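L-lysine 6-monooxygenase involved in desferrioxamine biosynthesis (Erwinia amylovora CFBP1430, PDB 5O8P) probably hydroxylates the terminal amine of cadaverine with FAD and NADPH, a step in building the siderophore desferrioxamine. Local coordinates at residues Q133-R138 and H376-V381. Numbering follows the deposited sequence.
Sequences QCYRVR and HNQVFV
Tyr-135 does all the reaching from its side of this contact: its ring spans the gap to Gln-378 and Val-379, while the backbones stay well apart, with CA of Tyr-135 and CA of Gln-378 9.0 Å from each other. The apolar part falls to Val-379, whose CG2 methyl sits against the phenol end of the ring, 3.5 Å from CZ of Tyr-135. The methyl meets the ring obliquely, and the side chains of Tyr-135 and Val-379 cross at about a right angle. With chi1 of Val-379 at -177°, CG2 stands anti to the carbonyl carbon, beside the backbone N, and this is the methyl that touches the phenol.

Gln-378 supplies a polar neighbour without a bond to the ring. Its OE1 lies 3.7 Å from CE2 of Tyr-135, and the amide plane is turned 73° from the ring plane. Closer to the backbone, CB of Gln-378 comes within 3.9 Å of the same CE2, so the glutamine slants across this ortho corner of the phenol with CB and OE1 both near it.

The hydroxyl is held from outside the pair: OH of Tyr-135 accepts a hydrogen bond from NE of Arg-356, and Gln-378 also packs on that arginine. Asp-374 holds the other segment, its OD1 accepting the backbone N-H groups of both Gln-378 and Val-379.

Within the fold, this is buried packing that links the antiparallel part of the mixed sheet in the FAD-bearing region to its parallel part; the side chain of Val-379 is about 13 Å from the bound FAD, so the contact does not line the cofactor site directly. Strand 134-141 runs between strands 121-129 and 147-152, with a G1 bulge where Gln-133 and Cys-134 face Asp-129; strand 379-381 pairs in parallel with strand 155-157, and Phe-380 packs on helix 399-410.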
ATOM      1  N   GLN B 133      -6.100  58.605  -5.713  1.00 52.01           N
ATOM      2  CA  GLN B 133      -4.929  57.713  -5.803  1.00 54.92           C
ATOM      3  C   GLN B 133      -5.200  56.255  -5.365  1.00 49.82           C
ATOM      4  O   GLN B 133      -4.335  55.601  -4.789  1.00 53.37           O
ATOM      5  CB  GLN B 133      -3.716  58.321  -5.062  1.00 62.27           C
ATOM      6  CG  GLN B 133      -3.077  59.491  -5.797  1.00 68.09           C
ATOM      7  CD  GLN B 133      -2.132  59.028  -6.890  1.00 65.66           C
ATOM      8  OE1 GLN B 133      -1.004  58.620  -6.612  1.00 55.04           O
ATOM      9  NE2 GLN B 133      -2.594  59.077  -8.139  1.00 68.11           N
ATOM     10  N   CYS B 134      -6.393  55.749  -5.672  1.00 45.25           N
ATOM     11  CA  CYS B 134      -6.787  54.392  -5.308  1.00 43.36           C
ATOM     12  C   CYS B 134      -7.758  53.784  -6.334  1.00 37.77           C
ATOM     13  O   CYS B 134      -8.115  54.429  -7.319  1.00 38.09           O
ATOM     14  CB  CYS B 134      -7.411  54.405  -3.913  1.00 45.90           C
ATOM     15  SG  CYS B 134      -9.131  54.956  -3.892  1.00 64.48           S
ATOM     16  N   TYR B 135      -8.161  52.533  -6.100  1.00 34.63           N
ATOM     17  CA  TYR B 135      -9.046  51.804  -7.018  1.00 33.46           C
ATOM     18  C   TYR B 135     -10.510  51.893  -6.569  1.00 33.95           C
ATOM     19  O   TYR B 135     -10.828  51.837  -5.372  1.00 31.50           O
ATOM     20  CB  TYR B 135      -8.591  50.345  -7.184  1.00 31.67           C
ATOM     21  CG  TYR B 135      -7.314  50.229  -8.001  1.00 31.54           C
ATOM     22  CD1 TYR B 135      -7.351  50.236  -9.396  1.00 32.28           C
ATOM     23  CD2 TYR B 135      -6.072  50.154  -7.379  1.00 30.62           C
ATOM     24  CE1 TYR B 135      -6.187  50.159 -10.155  1.00 32.07           C
ATOM     25  CE2 TYR B 135      -4.900  50.083  -8.122  1.00 31.76           C
ATOM     26  CZ  TYR B 135      -4.955  50.082  -9.512  1.00 32.22           C
ATOM     27  OH  TYR B 135      -3.782  50.007 -10.234  1.00 30.29           O
ATOM     28  N   ARG B 136     -11.393  52.040  -7.552  1.00 34.98           N
ATOM     29  CA  ARG B 136     -12.828  52.200  -7.327  1.00 35.68           C
ATOM     30  C   ARG B 136     -13.512  51.012  -7.963  1.00 32.22           C
ATOM     31  O   ARG B 136     -13.425  50.847  -9.171  1.00 33.27           O
ATOM     32  CB  ARG B 136     -13.285  53.510  -7.984  1.00 40.57           C
ATOM     33  CG  ARG B 136     -14.768  53.789  -7.963  1.00 44.77           C
ATOM     34  CD  ARG B 136     -15.089  55.138  -8.616  1.00 48.03           C
ATOM     35  NE  ARG B 136     -14.365  56.237  -7.963  1.00 49.95           N
ATOM     36  CZ  ARG B 136     -14.698  56.781  -6.790  1.00 50.54           C
ATOM     37  NH1 ARG B 136     -15.766  56.356  -6.092  1.00 50.58           N
ATOM     38  NH2 ARG B 136     -13.942  57.769  -6.299  1.00 51.11           N
ATOM     39  N   VAL B 137     -14.182  50.198  -7.156  1.00 31.02           N
ATOM     40  CA  VAL B 137     -14.798  48.931  -7.599  1.00 32.11           C
ATOM     41  C   VAL B 137     -16.316  49.062  -7.552  1.00 34.30           C
ATOM     42  O   VAL B 137     -16.877  49.166  -6.467  1.00 33.32           O
ATOM     43  CB  VAL B 137     -14.377  47.772  -6.659  1.00 31.34           C
ATOM     44  CG1 VAL B 137     -15.099  46.473  -6.997  1.00 30.71           C
ATOM     45  CG2 VAL B 137     -12.874  47.586  -6.695  1.00 30.86           C
ATOM     46  N   ARG B 138     -16.974  49.047  -8.710  1.00 37.89           N
ATOM     47  CA  ARG B 138     -18.434  49.197  -8.775  1.00 41.03           C
ATOM     48  C   ARG B 138     -19.108  47.823  -8.782  1.00 37.37           C
ATOM     49  O   ARG B 138     -18.926  47.031  -9.713  1.00 36.12           O
ATOM     50  CB  ARG B 138     -18.850  50.023  -9.997  1.00 49.82           C
ATOM     51  CG  ARG B 138     -20.171  50.782  -9.815  1.00 61.34           C
ATOM     52  CD  ARG B 138     -20.530  51.648 -11.024  1.00 71.28           C
ATOM     53  NE  ARG B 138     -20.693  50.817 -12.234  1.00 81.67           N
ATOM     54  CZ  ARG B 138     -20.165  51.045 -13.450  1.00 81.71           C
ATOM     55  NH1 ARG B 138     -19.424  52.128 -13.708  1.00 82.29           N
ATOM     56  NH2 ARG B 138     -20.397  50.171 -14.432  1.00 76.04           N
ATOM     57  N   HIS B 376       2.863  49.110  -9.696  1.00 37.61           N
ATOM     58  CA  HIS B 376       3.052  49.658  -8.338  1.00 39.22           C
ATOM     59  C   HIS B 376       2.696  48.709  -7.170  1.00 40.19           C
ATOM     60  O   HIS B 376       2.527  49.170  -6.044  1.00 41.19           O
ATOM     61  CB  HIS B 376       2.259  50.975  -8.194  1.00 39.90           C
ATOM     62  CG  HIS B 376       2.636  52.030  -9.189  1.00 41.64           C
ATOM     63  ND1 HIS B 376       1.922  52.252 -10.350  1.00 41.75           N
ATOM     64  CD2 HIS B 376       3.657  52.919  -9.203  1.00 43.66           C
ATOM     65  CE1 HIS B 376       2.478  53.231 -11.035  1.00 43.03           C
ATOM     66  NE2 HIS B 376       3.535  53.652 -10.361  1.00 49.69           N
ATOM     67  N   ASN B 377       2.621  47.400  -7.416  1.00 42.32           N
ATOM     68  CA  ASN B 377       2.301  46.400  -6.370  1.00 41.89           C
ATOM     69  C   ASN B 377       0.978  46.654  -5.651  1.00 38.69           C
ATOM     70  O   ASN B 377       0.910  46.667  -4.419  1.00 37.17           O
ATOM     71  CB  ASN B 377       3.449  46.279  -5.361  1.00 41.68           C
ATOM     72  CG  ASN B 377       4.772  46.015  -6.036  1.00 40.78           C
ATOM     73  OD1 ASN B 377       4.831  45.302  -7.030  1.00 40.78           O
ATOM     74  ND2 ASN B 377       5.837  46.599  -5.509  1.00 43.44           N
ATOM     75  N   GLN B 378      -0.063  46.837  -6.454  1.00 40.20           N
ATOM     76  CA  GLN B 378      -1.420  47.102  -5.973  1.00 45.01           C
ATOM     77  C   GLN B 378      -2.520  46.161  -6.510  1.00 44.74           C
ATOM     78  O   GLN B 378      -3.493  45.907  -5.811  1.00 45.98           O
ATOM     79  CB  GLN B 378      -1.793  48.546  -6.286  1.00 47.50           C
ATOM     80  CG  GLN B 378      -0.902  49.581  -5.631  1.00 47.44           C
ATOM     81  CD  GLN B 378      -1.308  50.987  -5.993  1.00 47.52           C
ATOM     82  OE1 GLN B 378      -1.593  51.292  -7.155  1.00 46.96           O
ATOM     83  NE2 GLN B 378      -1.343  51.854  -4.999  1.00 47.06           N
ATOM     84  N   VAL B 379      -2.379  45.665  -7.734  1.00 40.74           N
ATOM     85  CA  VAL B 379      -3.345  44.759  -8.322  1.00 39.81           C
ATOM     86  C   VAL B 379      -2.673  43.403  -8.393  1.00 37.62           C
ATOM     87  O   VAL B 379      -1.717  43.240  -9.146  1.00 38.42           O
ATOM     88  CB  VAL B 379      -3.744  45.213  -9.736  1.00 40.38           C
ATOM     89  CG1 VAL B 379      -4.822  44.300 -10.311  1.00 40.87           C
ATOM     90  CG2 VAL B 379      -4.228  46.634  -9.700  1.00 40.90           C
ATOM     91  N   PHE B 380      -3.170  42.453  -7.603  1.00 36.96           N
ATOM     92  CA  PHE B 380      -2.617  41.097  -7.544  1.00 40.76           C
ATOM     93  C   PHE B 380      -3.564  40.077  -8.144  1.00 38.76           C
ATOM     94  O   PHE B 380      -4.754  40.332  -8.264  1.00 47.84           O
ATOM     95  CB  PHE B 380      -2.322  40.724  -6.097  1.00 41.14           C
ATOM     96  CG  PHE B 380      -1.302  41.603  -5.459  1.00 41.67           C
ATOM     97  CD1 PHE B 380       0.045  41.354  -5.637  1.00 43.15           C
ATOM     98  CD2 PHE B 380      -1.686  42.698  -4.704  1.00 43.80           C
ATOM     99  CE1 PHE B 380       0.998  42.164  -5.054  1.00 45.21           C
ATOM    100  CE2 PHE B 380      -0.749  43.517  -4.117  1.00 44.17           C
ATOM    101  CZ  PHE B 380       0.595  43.252  -4.299  1.00 47.30           C
ATOM    102  N   VAL B 381      -3.041  38.907  -8.484  1.00 34.63           N
ATOM    103  CA  VAL B 381      -3.885  37.841  -9.022  1.00 35.34           C
ATOM    104  C   VAL B 381      -3.617  36.520  -8.302  1.00 36.40           C
ATOM    105  O   VAL B 381      -2.499  36.276  -7.894  1.00 36.45           O
ATOM    106  CB  VAL B 381      -3.719  37.687 -10.554  1.00 35.02           C
ATOM    107  CG1 VAL B 381      -4.159  38.952 -11.302  1.00 34.97           C
ATOM    108  CG2 VAL B 381      -2.296  37.281 -10.958  1.00 35.98           C
TER